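Local coordinates for DUF4847 domain-containing protein (Bacteroides vulgatus, PDB 4ZGF), which is of unknown function but binds calcium ions and adopts a curled antiparallel beta-sheet fold consistent with its placement among the calycins, at residues Val14-Lys19 / Pro29-Met34; Glu76-Ala81 / Asn89-Lys94; Ser69-Thr74 / Thr99-Glu104; Glu4-Gly9 / Ile58-Asp63. All coordinates share one frame; numbering follows the deposited sequence. Where two conformers were deposited one is given.

Interaction 1 of 4, residues Val14-Lys19 / Pro29-Met34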
loop_
_atom_site.group_PDB
_atom_site.type_symbol
_atom_site.label_atom_id
_atom_site.label_comp_id
_atom_site.label_asym_id
_atom_site.label_seq_id
_atom_site.Cartn_x
_atom_site.Cartn_y
_atom_site.Cartn_z
ATOM N N VAL A 14 0.195 -1.747 6.004
ATOM C CA VAL A 14 -0.503 -1.438 7.261
ATOM C C VAL A 14 -2.009 -1.527 7.035
ATOM O O VAL A 14 -2.693 -2.342 7.665
ATOM C CB VAL A 14 -0.062 -0.075 7.822
ATOM C CG1 VAL A 14 -0.854 0.276 9.077
ATOM C CG2 VAL A 14 1.426 -0.061 8.095
ATOM N N ASP A 15 -2.565 -0.685 6.155
ATOM C CA ASP A 15 -4.010 -0.734 5.849
ATOM C C ASP A 15 -4.246 0.148 4.628
ATOM O O ASP A 15 -3.338 0.847 4.131
ATOM C CB ASP A 15 -4.846 -0.234 7.066
ATOM C CG ASP A 15 -6.233 -0.857 7.222
ATOM O OD1 ASP A 15 -6.816 -1.311 6.215
ATOM O OD2 ASP A 15 -6.727 -0.828 8.382
ATOM N N PHE A 16 -5.489 0.063 4.175
ATOM C CA PHE A 16 -6.069 0.983 3.186
ATOM C C PHE A 16 -6.850 2.020 3.953
ATOM O O PHE A 16 -7.544 1.679 4.903
ATOM C CB PHE A 16 -6.991 0.203 2.247
ATOM C CG PHE A 16 -6.297 -0.841 1.409
ATOM C CD1 PHE A 16 -6.059 -2.108 1.910
ATOM C CD2 PHE A 16 -5.906 -0.578 0.096
ATOM C CE1 PHE A 16 -5.426 -3.090 1.147
ATOM C CE2 PHE A 16 -5.299 -1.559 -0.679
ATOM C CZ PHE A 16 -5.070 -2.801 -0.160
ATOM N N TYR A 17 -6.741 3.289 3.569
ATOM C CA TYR A 17 -7.342 4.378 4.315
ATOM C C TYR A 17 -8.334 5.124 3.442
ATOM O O TYR A 17 -8.066 5.394 2.262
ATOM C CB TYR A 17 -6.259 5.354 4.807
ATOM C CG TYR A 17 -5.399 4.755 5.917
ATOM C CD1 TYR A 17 -4.485 3.756 5.652
ATOM C CD2 TYR A 17 -5.530 5.179 7.227
ATOM C CE1 TYR A 17 -3.733 3.178 6.650
ATOM C CE2 TYR A 17 -4.759 4.634 8.245
ATOM C CZ TYR A 17 -3.876 3.627 7.960
ATOM O OH TYR A 17 -3.108 3.010 8.922
ATOM N N GLY A 18 -9.475 5.455 4.015
ATOM C CA GLY A 18 -10.500 6.237 3.342
ATOM C C GLY A 18 -10.784 7.520 4.072
ATOM O O GLY A 18 -10.230 7.825 5.123
ATOM N N LYS A 19 -11.669 8.332 3.495
ATOM C CA LYS A 19 -12.023 9.631 4.094
ATOM C C LYS A 19 -10.749 10.405 4.391
ATOM O O LYS A 19 -10.619 11.026 5.461
ATOM C CB LYS A 19 -12.856 9.488 5.394
ATOM C CG LYS A 19 -14.161 8.730 5.232
ATOM C CD LYS A 19 -14.948 8.625 6.547
ATOM C CE LYS A 19 -16.082 7.600 6.474
ATOM N NZ LYS A 19 -16.809 7.430 7.773
ATOM N N PRO A 29 -8.645 3.865 8.782
ATOM C CA PRO A 29 -8.062 2.576 8.355
ATOM C C PRO A 29 -9.162 1.548 8.142
ATOM O O PRO A 29 -9.848 1.152 9.074
ATOM C CB PRO A 29 -7.151 2.202 9.532
ATOM C CG PRO A 29 -7.822 2.836 10.728
ATOM C CD PRO A 29 -8.405 4.129 10.220
ATOM N N LYS A 30 -9.326 1.080 6.896
ATOM C CA LYS A 30 -10.464 0.278 6.489
ATOM C C LYS A 30 -10.561 -1.044 7.250
ATOM O O LYS A 30 -11.627 -1.359 7.800
ATOM C CB LYS A 30 -10.343 0.005 4.979
ATOM C CG LYS A 30 -11.432 -0.892 4.446
ATOM C CD LYS A 30 -11.337 -1.086 2.930
ATOM C CE LYS A 30 -12.377 -2.062 2.432
ATOM N NZ LYS A 30 -12.304 -2.185 0.949
ATOM N N TYR A 31 -9.503 -1.851 7.211
ATOM C CA TYR A 31 -9.623 -3.203 7.770
ATOM C C TYR A 31 -9.469 -3.214 9.283
ATOM O O TYR A 31 -10.109 -4.032 9.944
ATOM C CB TYR A 31 -8.688 -4.162 7.025
ATOM C CG TYR A 31 -9.177 -4.380 5.604
ATOM C CD1 TYR A 31 -10.339 -5.095 5.393
ATOM C CD2 TYR A 31 -8.527 -3.837 4.506
ATOM C CE1 TYR A 31 -10.836 -5.307 4.117
ATOM C CE2 TYR A 31 -9.007 -4.037 3.213
ATOM C CZ TYR A 31 -10.163 -4.775 3.022
ATOM O OH TYR A 31 -10.706 -4.986 1.770
ATOM N N ASN A 32 -8.673 -2.291 9.851
ATOM C CA ASN A 32 -8.669 -2.170 11.304
ATOM C C ASN A 32 -10.038 -1.698 11.808
ATOM O O ASN A 32 -10.511 -2.188 12.841
ATOM C CB ASN A 32 -7.544 -1.256 11.760
ATOM C CG ASN A 32 -6.200 -1.961 11.729
ATOM O OD1 ASN A 32 -5.880 -2.747 12.646
ATOM N ND2 ASN A 32 -5.416 -1.720 10.699
ATOM N N ALA A 33 -10.688 -0.776 11.088
ATOM C CA ALA A 33 -12.064 -0.393 11.468
ATOM C C ALA A 33 -12.996 -1.568 11.330
ATOM O O ALA A 33 -13.853 -1.813 12.196
ATOM C CB ALA A 33 -12.550 0.782 10.662
HETATM N N MSE A 34 -12.877 -2.327 10.231
HETATM C CA MSE A 34 -13.754 -3.489 10.035
HETATM C C MSE A 34 -13.634 -4.477 11.165
HETATM O O MSE A 34 -14.638 -5.022 11.639
HETATM C CB MSE A 34 -13.437 -4.150 8.681
HETATM C CG MSE A 34 -14.477 -5.206 8.337
HETATM SE SE MSE A 34 -14.030 -6.113 6.647
HETATM C CE MSE A 34 -14.174 -4.574 5.491
HETATM O O HOH W 1 -2.815 -2.991 10.265
#
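Asp15, on strand 11-21, points its carboxylate into the first turn of helix 30-35. Its CB lies near Asn32 ND2 and Pro29 CB, and Asp15 CG comes 3.4 Å from Tyr31 N. Asp15 OD1 takes Tyr31 N at 2.9 Å through its syn lone pair, a nearly straight bond (167°), while Phe16 N comes from the anti side. OD2, which also rests against Pro29 CB, is gripped twice by one residue: Asn32 N lies 2.8 Å from Asp15 OD2 on the syn side, and Asn32 ND2 reaches the same oxygen from above the carboxylate plane. Asn32 CG stands beside its backbone N (chi1 -78°), which brings the backbone N and ND2 to the same acceptor; ND2 also holds a water bound to Val14 O. Phe16 O accepts Lys30 N at 2.7 Å. Pro29, at the N-cap position, lays CA over one face of the Tyr17 ring, 4.0 Å from its centroid, a CH-pi contact. Phe16 CD1 meets the edge of the Tyr31 ring, whose hydroxyl bonds Glu104. With four donors on its two oxygens, three of them backbone amides, the carboxylate is fixed in its rotation, and its negative charge probably complements the positive end of the helix dipole.

Interaction 2 of 4, residues Glu76-Ala81 / Asn89-Lys94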
loop_
_atom_site.group_PDB
_atom_site.type_symbol
_atom_site.label_atom_id
_atom_site.label_comp_id
_atom_site.label_asym_id
_atom_site.label_seq_id
_atom_site.Cartn_x
_atom_site.Cartn_y
_atom_site.Cartn_z
ATOM N N GLU A 76 5.707 -7.952 -9.932
ATOM C CA GLU A 76 6.912 -7.345 -10.444
ATOM C C GLU A 76 6.530 -6.164 -11.316
ATOM O O GLU A 76 5.456 -6.152 -11.915
ATOM C CB GLU A 76 7.725 -8.324 -11.337
ATOM C CG GLU A 76 8.126 -9.609 -10.633
ATOM C CD GLU A 76 8.855 -10.581 -11.505
ATOM O OE1 GLU A 76 8.848 -10.440 -12.726
ATOM O OE2 GLU A 76 9.416 -11.547 -10.973
ATOM N N GLY A 77 7.466 -5.224 -11.463
ATOM C CA GLY A 77 7.262 -4.122 -12.390
ATOM C C GLY A 77 8.338 -3.085 -12.265
ATOM O O GLY A 77 9.448 -3.348 -11.823
ATOM N N THR A 78 7.981 -1.884 -12.719
ATOM C CA THR A 78 8.879 -0.755 -12.700
ATOM C C THR A 78 8.205 0.421 -11.992
ATOM O O THR A 78 6.982 0.433 -11.807
ATOM C CB THR A 78 9.333 -0.363 -14.122
ATOM O OG1 THR A 78 8.186 0.094 -14.829
ATOM C CG2 THR A 78 9.930 -1.564 -14.848
ATOM N N TRP A 79 9.023 1.396 -11.618
ATOM C CA TRP A 79 8.520 2.566 -10.937
ATOM C C TRP A 79 9.407 3.732 -11.194
ATOM O O TRP A 79 10.621 3.617 -11.393
ATOM C CB TRP A 79 8.400 2.309 -9.407
ATOM C CG TRP A 79 9.714 2.172 -8.722
ATOM C CD1 TRP A 79 10.533 1.080 -8.735
ATOM C CD2 TRP A 79 10.444 3.211 -8.029
ATOM N NE1 TRP A 79 11.719 1.369 -8.074
ATOM C CE2 TRP A 79 11.686 2.664 -7.639
ATOM C CE3 TRP A 79 10.151 4.530 -7.679
ATOM C CZ2 TRP A 79 12.634 3.403 -6.935
ATOM C CZ3 TRP A 79 11.108 5.261 -6.982
ATOM C CH2 TRP A 79 12.332 4.696 -6.626
ATOM N N GLN A 80 8.779 4.910 -11.149
ATOM C CA GLN A 80 9.473 6.202 -11.241
ATOM C C GLN A 80 8.843 7.147 -10.229
ATOM O O GLN A 80 7.643 7.060 -9.986
ATOM C CB GLN A 80 9.345 6.750 -12.693
ATOM C CG GLN A 80 9.782 5.810 -13.828
ATOM C CD GLN A 80 8.754 4.772 -14.304
ATOM O OE1 GLN A 80 7.519 5.046 -14.384
ATOM N NE2 GLN A 80 9.255 3.557 -14.647
ATOM N N ALA A 81 9.621 8.042 -9.629
ATOM C CA ALA A 81 9.074 9.062 -8.761
ATOM C C ALA A 81 9.804 10.358 -9.001
ATOM O O ALA A 81 10.947 10.392 -9.475
ATOM C CB ALA A 81 9.160 8.628 -7.305
ATOM N N ASN A 89 4.819 6.891 -10.257
ATOM C CA ASN A 89 4.179 6.120 -11.337
ATOM C C ASN A 89 4.679 4.696 -11.232
ATOM O O ASN A 89 5.853 4.426 -11.525
ATOM C CB ASN A 89 4.529 6.742 -12.685
ATOM C CG ASN A 89 3.751 6.156 -13.832
ATOM O OD1 ASN A 89 2.960 5.229 -13.668
ATOM N ND2 ASN A 89 3.931 6.752 -15.015
ATOM N N ILE A 90 3.793 3.779 -10.827
ATOM C CA ILE A 90 4.076 2.347 -10.726
ATOM C C ILE A 90 3.470 1.648 -11.932
ATOM O O ILE A 90 2.360 2.002 -12.386
ATOM C CB ILE A 90 3.508 1.807 -9.393
ATOM C CG1 ILE A 90 4.247 2.477 -8.219
ATOM C CG2 ILE A 90 3.635 0.297 -9.300
ATOM C CD1 ILE A 90 3.641 2.251 -6.858
ATOM N N ASN A 91 4.202 0.660 -12.446
ATOM C CA ASN A 91 3.798 -0.090 -13.654
ATOM C C ASN A 91 3.998 -1.551 -13.379
ATOM O O ASN A 91 5.115 -1.977 -13.046
ATOM C CB ASN A 91 4.684 0.330 -14.830
ATOM C CG ASN A 91 4.904 1.827 -14.816
ATOM O OD1 ASN A 91 3.941 2.599 -14.818
ATOM N ND2 ASN A 91 6.178 2.243 -14.737
ATOM N N PHE A 92 2.957 -2.360 -13.504
ATOM C CA PHE A 92 3.094 -3.816 -13.286
ATOM C C PHE A 92 3.455 -4.530 -14.580
ATOM O O PHE A 92 2.864 -4.297 -15.638
ATOM C CB PHE A 92 1.800 -4.405 -12.753
ATOM C CG PHE A 92 1.531 -4.056 -11.309
ATOM C CD1 PHE A 92 0.861 -2.869 -10.981
ATOM C CD2 PHE A 92 1.909 -4.905 -10.280
ATOM C CE1 PHE A 92 0.623 -2.565 -9.661
ATOM C CE2 PHE A 92 1.656 -4.585 -8.973
ATOM C CZ PHE A 92 1.010 -3.416 -8.660
ATOM N N THR A 93 4.389 -5.478 -14.453
ATOM C CA THR A 93 4.690 -6.449 -15.523
ATOM C C THR A 93 4.273 -7.857 -15.183
ATOM O O THR A 93 4.129 -8.680 -16.090
ATOM C CB THR A 93 6.156 -6.373 -15.954
ATOM O OG1 THR A 93 6.997 -6.579 -14.830
ATOM C CG2 THR A 93 6.474 -4.997 -16.561
ATOM N N LYS A 94 4.087 -8.172 -13.898
ATOM C CA LYS A 94 3.647 -9.507 -13.477
ATOM C C LYS A 94 2.747 -9.347 -12.277
ATOM O O LYS A 94 3.109 -8.630 -11.326
ATOM C CB LYS A 94 4.840 -10.367 -13.078
ATOM C CG LYS A 94 4.489 -11.778 -12.584
ATOM C CD LYS A 94 5.684 -12.450 -11.891
ATOM C CE LYS A 94 5.396 -13.857 -11.352
ATOM N NZ LYS A 94 4.397 -13.963 -10.239
HETATM O O HOH W 2 8.007 -9.117 -14.983
#
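Glu76 meets Lys94 as an antiparallel hydrogen-bonded pair, Glu76 N giving to Lys94 O at 3.0 Å. Its carbonyl does double duty: Thr93 N and Lys94 N both reach Glu76 O, from the same face of its plane, Thr93 N at 2.8 Å. Two residues facing one make a classic beta bulge. The side chains of Glu76 and Lys94 touch through carbon, CD to CD 3.7 Å; the lysine's NZ goes instead to Thr74 O. A water joins Glu76 OE1 to Thr93 OG1. Gly77, next along, has its CA 3.1 Å from Asn91 O in a CH...O contact, and a CB at this glycine would clash with that oxygen. Thr78 returns to regular pairing: its N and O exchange bonds with Asn91 O and N, both 2.9 Å, and its side chain shares a face with those of Asn91 and Gln80. Trp79 turns to the other face with Ile90, CB to CG1 4.3 Å. The indole then swings off, its CG between backbone N and carbonyl carbon (chi1 69°), and NE1 bonds Lys61 O. Gln80 closes the run by exchanging backbone bonds with Asn89, the shorter from Asn89 N to Gln80 O at 2.8 Å. The chemistry is thus divided: backbone amides carry the hairpin, one face is polar, and the other gives Trp79 and Ile90 to the buried interior.

Interaction 3 of 4, residues Ser69-Thr74 / Thr99-Glu104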
loop_
_atom_site.group_PDB
_atom_site.type_symbol
_atom_site.label_atom_id
_atom_site.label_comp_id
_atom_site.label_asym_id
_atom_site.label_seq_id
_atom_site.Cartn_x
_atom_site.Cartn_y
_atom_site.Cartn_z
ATOM N N SER A 69 5.188 -9.331 -2.844
ATOM C CA SER A 69 4.523 -10.594 -2.548
ATOM C C SER A 69 3.119 -10.327 -2.058
ATOM O O SER A 69 2.945 -9.557 -1.116
ATOM C CB SER A 69 5.322 -11.326 -1.489
ATOM O OG SER A 69 4.790 -12.616 -1.274
ATOM N N ILE A 70 2.134 -10.956 -2.712
ATOM C CA ILE A 70 0.730 -10.858 -2.315
ATOM C C ILE A 70 0.125 -12.272 -2.375
ATOM O O ILE A 70 0.873 -13.260 -2.397
ATOM C CB ILE A 70 -0.036 -9.788 -3.131
ATOM C CG1 ILE A 70 -0.119 -10.150 -4.627
ATOM C CG2 ILE A 70 0.590 -8.403 -2.969
ATOM C CD1 ILE A 70 -0.900 -9.139 -5.464
ATOM N N GLN A 71 -1.194 -12.436 -2.345
ATOM C CA GLN A 71 -1.708 -13.787 -2.356
ATOM C C GLN A 71 -1.288 -14.470 -3.654
ATOM O O GLN A 71 -1.279 -13.870 -4.729
ATOM C CB GLN A 71 -3.229 -13.812 -2.205
ATOM C CG GLN A 71 -3.698 -13.294 -0.862
ATOM C CD GLN A 71 -5.211 -13.260 -0.720
ATOM O OE1 GLN A 71 -5.879 -12.313 -1.235
ATOM N NE2 GLN A 71 -5.783 -14.204 -0.027
ATOM N N ASN A 72 -0.931 -15.753 -3.542
ATOM C CA ASN A 72 -0.561 -16.588 -4.696
ATOM C C ASN A 72 0.774 -16.326 -5.345
ATOM O O ASN A 72 1.141 -17.052 -6.268
ATOM C CB ASN A 72 -1.627 -16.621 -5.794
ATOM C CG ASN A 72 -2.909 -17.213 -5.342
ATOM O OD1 ASN A 72 -2.900 -18.242 -4.631
ATOM N ND2 ASN A 72 -4.008 -16.607 -5.723
ATOM N N GLY A 73 1.505 -15.354 -4.917
ATOM C CA GLY A 73 2.819 -15.166 -5.526
ATOM C C GLY A 73 3.258 -13.718 -5.638
ATOM O O GLY A 73 2.754 -12.764 -5.028
ATOM N N THR A 74 4.204 -13.546 -6.515
ATOM C CA THR A 74 4.879 -12.284 -6.623
ATOM C C THR A 74 4.241 -11.339 -7.624
ATOM O O THR A 74 3.642 -11.721 -8.631
ATOM C CB THR A 74 6.333 -12.441 -6.984
ATOM O OG1 THR A 74 6.420 -13.072 -8.252
ATOM C CG2 THR A 74 7.062 -13.231 -5.923
ATOM N N THR A 99 -7.102 -12.421 -6.614
ATOM C CA THR A 99 -7.997 -12.609 -5.448
ATOM C C THR A 99 -8.606 -11.224 -5.193
ATOM O O THR A 99 -8.126 -10.229 -5.699
ATOM C CB THR A 99 -7.251 -13.035 -4.194
ATOM O OG1 THR A 99 -6.452 -11.933 -3.765
ATOM C CG2 THR A 99 -6.403 -14.254 -4.401
ATOM N N SER A 100 -9.624 -11.173 -4.357
ATOM C CA SER A 100 -10.263 -9.891 -4.072
ATOM C C SER A 100 -9.260 -8.894 -3.450
ATOM O O SER A 100 -9.158 -7.732 -3.853
ATOM C CB SER A 100 -11.476 -10.089 -3.160
ATOM O OG SER A 100 -11.074 -10.639 -1.923
ATOM N N TYR A 101 -8.506 -9.354 -2.451
ATOM C CA TYR A 101 -7.549 -8.490 -1.784
ATOM C C TYR A 101 -6.392 -8.119 -2.703
ATOM O O TYR A 101 -5.891 -6.997 -2.662
ATOM C CB TYR A 101 -7.037 -9.096 -0.479
ATOM C CG TYR A 101 -8.137 -9.397 0.493
ATOM C CD1 TYR A 101 -8.755 -8.362 1.186
ATOM C CD2 TYR A 101 -8.613 -10.700 0.675
ATOM C CE1 TYR A 101 -9.790 -8.614 2.081
ATOM C CE2 TYR A 101 -9.652 -10.956 1.559
ATOM C CZ TYR A 101 -10.219 -9.897 2.259
ATOM O OH TYR A 101 -11.295 -10.079 3.143
ATOM N N ASN A 102 -5.943 -9.068 -3.534
ATOM C CA ASN A 102 -4.905 -8.726 -4.503
ATOM C C ASN A 102 -5.376 -7.612 -5.420
ATOM O O ASN A 102 -4.620 -6.701 -5.747
ATOM C CB ASN A 102 -4.534 -9.929 -5.376
ATOM C CG ASN A 102 -3.644 -10.945 -4.708
ATOM O OD1 ASN A 102 -3.256 -10.799 -3.537
ATOM N ND2 ASN A 102 -3.278 -11.979 -5.457
ATOM N N ASN A 103 -6.603 -7.734 -5.904
ATOM C CA ASN A 103 -7.128 -6.765 -6.858
ATOM C C ASN A 103 -7.177 -5.369 -6.208
ATOM O O ASN A 103 -6.843 -4.371 -6.843
ATOM C CB ASN A 103 -8.527 -7.189 -7.328
ATOM C CG ASN A 103 -8.554 -8.543 -8.043
ATOM O OD1 ASN A 103 -7.530 -9.105 -8.400
ATOM N ND2 ASN A 103 -9.753 -9.093 -8.192
ATOM N N GLU A 104 -7.573 -5.311 -4.938
ATOM C CA GLU A 104 -7.624 -4.057 -4.216
ATOM C C GLU A 104 -6.213 -3.428 -4.103
ATOM O O GLU A 104 -6.031 -2.216 -4.287
ATOM C CB GLU A 104 -8.264 -4.294 -2.854
ATOM C CG GLU A 104 -8.476 -3.045 -2.049
ATOM C CD GLU A 104 -9.206 -3.305 -0.752
ATOM O OE1 GLU A 104 -9.252 -4.450 -0.275
ATOM O OE2 GLU A 104 -9.732 -2.347 -0.188
#
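Two side-chain amides, of Gln71 and Asn102, stand almost perpendicular (85°) where the turn 70-73 meets the start of helix 100-111. Gln71 OE1 lies at the edge of the Tyr101 ring, in its plane, and one face of that ring carries Ser100 OG of its own helix. The Asn102 amide binds the turn with both ends. Gln71 N comes in the carbonyl plane, on a lone pair, to Asn102 OD1 at 2.9 Å; Asn102 ND2 gives to Gln71 O at 2.8 Å along a fairly straight path (166°), the acceptor lying in the plane of the amide. The side chain thus pairs with the NH and CO of one residue. Ile70 packs against the same amide, its CD1 3.4 Å from Asn102 CG. Gln71 runs out extended beyond CG and accepts the hydroxyl of Thr99, OG1 to OE1 2.6 Å, the donor standing above the amide plane. That same Thr99 OG1 accepts Asn102 N at 2.9 Å, its position between backbone N and carbonyl carbon (chi1 69°) aiming it at the helix's first turn. A leucine in place of Asn102 would probably leave Gln71 N and Gln71 O without their mates and the turn less firmly fixed to the helix. Asn72 ND2 passes Thr99 CG2 on its way to Pro97 O. The whole is an N-capped helix start docked on a type II beta turn, Ile70 to Gly73, which links strands 65-70 and 73-82 of the antiparallel sheet.

Interaction 4 of 4, residues Glu4-Gly9 / Ile58-Asp63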
loop_
_atom_site.group_PDB
_atom_site.type_symbol
_atom_site.label_atom_id
_atom_site.label_comp_id
_atom_site.label_asym_id
_atom_site.label_seq_id
_atom_site.Cartn_x
_atom_site.Cartn_y
_atom_site.Cartn_z
ATOM N N GLU A 4 15.742 7.703 -1.427
ATOM C CA GLU A 4 15.892 7.728 -0.006
ATOM C C GLU A 4 14.626 7.310 0.734
ATOM O O GLU A 4 14.763 6.731 1.827
ATOM C CB GLU A 4 16.451 9.070 0.440
ATOM C CG GLU A 4 17.900 9.277 -0.019
ATOM C CD GLU A 4 18.418 10.669 0.247
ATOM O OE1 GLU A 4 18.274 11.158 1.388
ATOM O OE2 GLU A 4 18.982 11.259 -0.681
ATOM N N ILE A 5 13.423 7.509 0.126
ATOM C CA ILE A 5 12.177 6.980 0.719
ATOM C C ILE A 5 11.762 5.643 0.081
ATOM O O ILE A 5 11.459 4.674 0.786
ATOM C CB ILE A 5 11.008 7.996 0.745
ATOM C CG1 ILE A 5 9.718 7.359 1.254
ATOM C CG2 ILE A 5 10.765 8.679 -0.577
ATOM C CD1 ILE A 5 8.702 8.309 1.893
ATOM N N PHE A 6 11.731 5.564 -1.233
ATOM C CA PHE A 6 11.221 4.326 -1.855
ATOM C C PHE A 6 12.132 3.122 -1.618
ATOM O O PHE A 6 11.611 2.055 -1.268
ATOM C CB PHE A 6 10.941 4.520 -3.350
ATOM C CG PHE A 6 9.656 5.254 -3.592
ATOM C CD1 PHE A 6 9.588 6.645 -3.596
ATOM C CD2 PHE A 6 8.499 4.553 -3.769
ATOM C CE1 PHE A 6 8.374 7.296 -3.782
ATOM C CE2 PHE A 6 7.286 5.192 -3.952
ATOM C CZ PHE A 6 7.223 6.563 -3.941
ATOM N N ALA A 7 13.440 3.292 -1.815
ATOM C CA ALA A 7 14.374 2.159 -1.805
ATOM C C ALA A 7 15.067 2.020 -0.447
ATOM O O ALA A 7 16.287 1.887 -0.343
ATOM C CB ALA A 7 15.381 2.306 -2.944
ATOM N N SER A 8 14.276 2.073 0.608
ATOM C CA SER A 8 14.732 2.129 1.987
ATOM C C SER A 8 14.486 0.860 2.783
ATOM O O SER A 8 14.477 0.899 4.036
ATOM C CB SER A 8 14.044 3.296 2.653
ATOM O OG SER A 8 12.632 3.098 2.619
ATOM N N GLY A 9 14.274 -0.239 2.083
ATOM C CA GLY A 9 13.961 -1.520 2.735
ATOM C C GLY A 9 12.552 -1.972 2.373
ATOM O O GLY A 9 11.736 -1.216 1.853
ATOM N N ILE A 58 6.273 -5.038 -0.603
ATOM C CA ILE A 58 6.883 -4.586 -1.842
ATOM C C ILE A 58 8.249 -4.007 -1.531
ATOM O O ILE A 58 8.441 -3.356 -0.512
ATOM C CB ILE A 58 5.943 -3.556 -2.567
ATOM C CG1 ILE A 58 6.453 -3.189 -3.974
ATOM C CG2 ILE A 58 5.691 -2.329 -1.716
ATOM C CD1 ILE A 58 5.407 -2.485 -4.814
ATOM N N THR A 59 9.201 -4.237 -2.443
ATOM C CA THR A 59 10.546 -3.716 -2.324
ATOM C C THR A 59 10.891 -2.992 -3.630
ATOM O O THR A 59 10.961 -3.607 -4.695
ATOM C CB THR A 59 11.551 -4.835 -2.032
ATOM O OG1 THR A 59 11.157 -5.508 -0.828
ATOM C CG2 THR A 59 12.944 -4.300 -1.860
ATOM N N PHE A 60 11.087 -1.677 -3.507
ATOM C CA PHE A 60 11.514 -0.862 -4.632
ATOM C C PHE A 60 13.046 -0.828 -4.659
ATOM O O PHE A 60 13.685 -0.550 -3.657
ATOM C CB PHE A 60 11.003 0.576 -4.445
ATOM C CG PHE A 60 9.493 0.706 -4.357
ATOM C CD1 PHE A 60 8.714 0.782 -5.510
ATOM C CD2 PHE A 60 8.851 0.779 -3.133
ATOM C CE1 PHE A 60 7.327 0.880 -5.411
ATOM C CE2 PHE A 60 7.483 0.885 -3.041
ATOM C CZ PHE A 60 6.714 0.952 -4.170
ATOM N N LYS A 61 13.616 -1.085 -5.831
ATOM C CA LYS A 61 15.057 -0.965 -6.046
ATOM C C LYS A 61 15.393 0.341 -6.719
ATOM O O LYS A 61 14.619 0.846 -7.518
ATOM C CB LYS A 61 15.580 -2.150 -6.854
ATOM C CG LYS A 61 15.629 -3.439 -6.093
ATOM C CD LYS A 61 16.422 -4.498 -6.845
ATOM C CE LYS A 61 16.489 -5.787 -6.053
ATOM N NZ LYS A 61 17.396 -6.813 -6.624
ATOM N N ALA A 62 16.603 0.844 -6.437
ATOM C CA ALA A 62 17.051 2.110 -7.006
ATOM C C ALA A 62 17.235 2.056 -8.521
ATOM O O ALA A 62 17.319 3.108 -9.166
ATOM C CB ALA A 62 18.323 2.586 -6.327
ATOM N N ASP A 63 17.271 0.854 -9.104
ATOM C CA ASP A 63 17.320 0.710 -10.560
ATOM C C ASP A 63 15.975 0.943 -11.258
ATOM O O ASP A 63 15.884 0.746 -12.458
ATOM C CB ASP A 63 17.941 -0.629 -10.974
ATOM C CG ASP A 63 17.100 -1.834 -10.648
ATOM O OD1 ASP A 63 15.981 -1.674 -10.133
ATOM O OD2 ASP A 63 17.601 -2.970 -10.929
HETATM O O HOH W 3 11.578 -0.665 -0.875
HETATM O O HOH W 4 14.439 -1.179 -0.569
#
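An edge-to-face aromatic pair joins the end of the N-terminal helix 2-6 to strand 57-60 of the curled antiparallel sheet. Phe6 sends its ring edge at the face of Phe60, with planes at 89° and centroids 5.1 Å apart. CD2 is the atom that leads: Phe6 CD2 sits over the centre of the Phe60 ring, 3.8 Å from Phe60 CD2. On the opposite face of that ring lies Ile58 CG1, toward the rim, so the phenyl is sandwiched between helix and strand residues. Phe60 CG stands anti to its carbonyl carbon (chi1 -60°), which sets the ring under Phe6, and CB touches Phe6 O at 3.6 Å. An alanine at Phe60 would probably open a gap beside the Phe6 edge, taking away the face that CD2 packs on and leaving Ile58 CG1 without its cover. As the chain leaves the helix, Ala7 CA makes a CH...O contact with Phe60 O at 3.4 Å. No direct hydrogen bond crosses here; water does the work. One water accepts from Phe60 N at 2.9 Å and lies within bonding distance of Phe6 O and Gly9 O, and a second takes Gly9 N at 2.8 Å and gives to Phe60 O. Around the pair, Trp79 of strand 73-82 meets both rings, Tyr115 makes an edge-to-face contact with Phe6, and Phe66 and Trp11 of the adjoining strands pack against Phe60.

From the N terminus, interaction 4 closes the longest loop, bringing helix 2-6 back against strand 57-60. Interaction 1 lies wholly within that loop, a short closure between strand 11-21 and helix 30-35. Further on, interaction 3 joins the turn after strand 65-70 to the start of helix 100-111, and the hairpin of interaction 2 falls inside its span; the two pairs follow in series and do not cross. Side chains connect them: Glu104 of interaction 3 meets Lys30 and Tyr31 of interaction 1, Lys94 of interaction 2 bonds Thr74 of interaction 3, and Trp79 packs on Phe6 and Phe60 of interaction 4. Together they tie three helices to one sheet.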